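EF-P arginine 32 rhamnosyl-transferase (Pseudomonas putida KT2440, PDB 5NV8) is a glycosyltransferase of the EarP family, a group of rhamnosyltransferases named for elongation factor P. Local coordinates at residues 34-39 and 162-167. Residues are numbered along the deposited sequence; the frame is centred on the assembly and turned at random.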
# COMPACT_ATOMS: atom_id res chain seq x y z
N THR A 34 -2.97 -4.83 12.09
CA THR A 34 -2.73 -5.16 13.49
C THR A 34 -1.28 -5.60 13.72
O THR A 34 -0.67 -5.23 14.73
CB THR A 34 -3.70 -6.23 13.96
OG1 THR A 34 -3.65 -7.36 13.08
CG2 THR A 34 -5.12 -5.68 13.99
N TRP A 35 -0.73 -6.38 12.80
CA TRP A 35 0.67 -6.79 12.92
C TRP A 35 1.61 -5.60 12.78
O TRP A 35 2.67 -5.58 13.42
CB TRP A 35 0.99 -7.87 11.88
CG TRP A 35 2.43 -8.26 11.76
CD1 TRP A 35 3.17 -8.30 10.62
CD2 TRP A 35 3.31 -8.69 12.82
NE1 TRP A 35 4.45 -8.72 10.89
CE2 TRP A 35 4.56 -8.96 12.23
CE3 TRP A 35 3.15 -8.87 14.20
CZ2 TRP A 35 5.66 -9.40 12.98
CZ3 TRP A 35 4.24 -9.30 14.94
CH2 TRP A 35 5.48 -9.56 14.33
N ARG A 36 1.25 -4.60 11.98
CA ARG A 36 2.08 -3.40 11.86
C ARG A 36 2.00 -2.56 13.13
O ARG A 36 3.03 -2.10 13.64
CB ARG A 36 1.65 -2.58 10.65
CG ARG A 36 2.42 -1.28 10.49
CD ARG A 36 2.04 -0.53 9.22
NE ARG A 36 2.10 -1.38 8.02
CZ ARG A 36 3.22 -1.84 7.48
NH1 ARG A 36 4.39 -1.55 8.02
NH2 ARG A 36 3.17 -2.60 6.40
N LEU A 37 0.79 -2.35 13.65
CA LEU A 37 0.63 -1.53 14.85
C LEU A 37 1.26 -2.19 16.07
O LEU A 37 1.88 -1.51 16.90
CB LEU A 37 -0.86 -1.27 15.10
CG LEU A 37 -1.24 -0.63 16.43
CD1 LEU A 37 -0.62 0.75 16.57
CD2 LEU A 37 -2.75 -0.55 16.56
N ALA A 38 1.15 -3.52 16.18
CA ALA A 38 1.63 -4.21 17.37
C ALA A 38 3.15 -4.10 17.52
O ALA A 38 3.66 -3.92 18.63
CB ALA A 38 1.20 -5.68 17.34
N ARG A 39 3.89 -4.22 16.41
CA ARG A 39 5.34 -4.05 16.49
C ARG A 39 5.71 -2.62 16.87
O ARG A 39 6.67 -2.40 17.61
CB ARG A 39 6.01 -4.42 15.16
CG ARG A 39 5.55 -5.71 14.55
CD ARG A 39 6.46 -6.10 13.39
NE ARG A 39 6.67 -5.01 12.43
CZ ARG A 39 5.90 -4.79 11.37
NH1 ARG A 39 4.86 -5.58 11.12
NH2 ARG A 39 6.16 -3.78 10.56
N GLY A 162 -4.53 9.36 13.01
CA GLY A 162 -3.94 9.55 11.69
C GLY A 162 -3.66 8.26 10.95
O GLY A 162 -4.55 7.44 10.76
N LEU A 163 -2.42 8.09 10.51
CA LEU A 163 -2.01 6.92 9.76
C LEU A 163 -0.80 6.27 10.42
O LEU A 163 -0.01 6.94 11.09
CB LEU A 163 -1.68 7.27 8.30
CG LEU A 163 -2.58 8.31 7.63
CD1 LEU A 163 -1.93 8.88 6.38
CD2 LEU A 163 -3.94 7.71 7.30
N LEU A 164 -0.68 4.96 10.25
CA LEU A 164 0.47 4.23 10.76
C LEU A 164 1.72 4.62 9.98
O LEU A 164 1.78 4.44 8.76
CB LEU A 164 0.24 2.72 10.68
CG LEU A 164 -0.94 2.19 11.49
CD1 LEU A 164 -1.45 0.90 10.89
CD2 LEU A 164 -0.54 2.00 12.95
N ARG A 165 2.71 5.16 10.69
CA ARG A 165 3.97 5.56 10.08
C ARG A 165 5.07 5.35 11.11
O ARG A 165 5.09 6.03 12.14
CB ARG A 165 3.92 7.01 9.61
CG ARG A 165 5.05 7.42 8.67
CD ARG A 165 5.23 8.93 8.64
NE ARG A 165 5.15 9.55 9.96
CZ ARG A 165 4.12 10.27 10.39
NH1 ARG A 165 3.06 10.45 9.61
NH2 ARG A 165 4.13 10.80 11.60
N GLU A 166 5.97 4.41 10.83
CA GLU A 166 7.11 4.16 11.70
C GLU A 166 8.02 5.38 11.77
O GLU A 166 8.18 6.12 10.79
CB GLU A 166 7.90 2.94 11.21
CG GLU A 166 7.10 1.64 11.15
CD GLU A 166 6.19 1.52 9.94
OE1 GLU A 166 6.03 2.51 9.20
OE2 GLU A 166 5.63 0.43 9.74
N GLY A 167 8.62 5.59 12.94
CA GLY A 167 9.45 6.76 13.16
C GLY A 167 10.58 6.92 12.16
O GLY A 167 10.90 8.05 11.76
O HOH W 1 5.57 -1.22 12.23
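OE2 of E166 lies at the edge of the R36 guanidinium, the carboxylate and guanidinium planes standing 83° apart, while within the helix R39 CD sits 3.4 Å above one face of the W35 ring, offset toward its rim. R36 NH1 gives a hydrogen bond of 2.9 Å to E166 OE2 within a salt bridge; the oxygen lies close to the guanidinium plane and is approached nearly along its C-O axis, although the N-H...O angle is a bent 141°. The R36 chain runs out extended as far as CD and then turns at chi3 (-51°), which carries NH1 back beside E166. Water 1 donates to both R36 O and E166 OE2, tying the same oxygen to the helix backbone. E166 OE2 also lies 4.3 Å from R39 NH2, beyond a salt bridge; R39 NH1 instead hydrogen-bonds Q268. Beside these charges, L164 lays CB 4.0 Å from R36 CD, while its CD2 packs against L37 CD1 at 3.8 Å, the two leucines crossing at about a right angle. D287 pairs with R36 NE and R291 with E166 OE1. Held by this charged network, R36 of helix 30-43 comes within about 4 Å of the bound 2'-deoxy-thymidine-beta-L-rhamnose, at the edge of the ligand pocket.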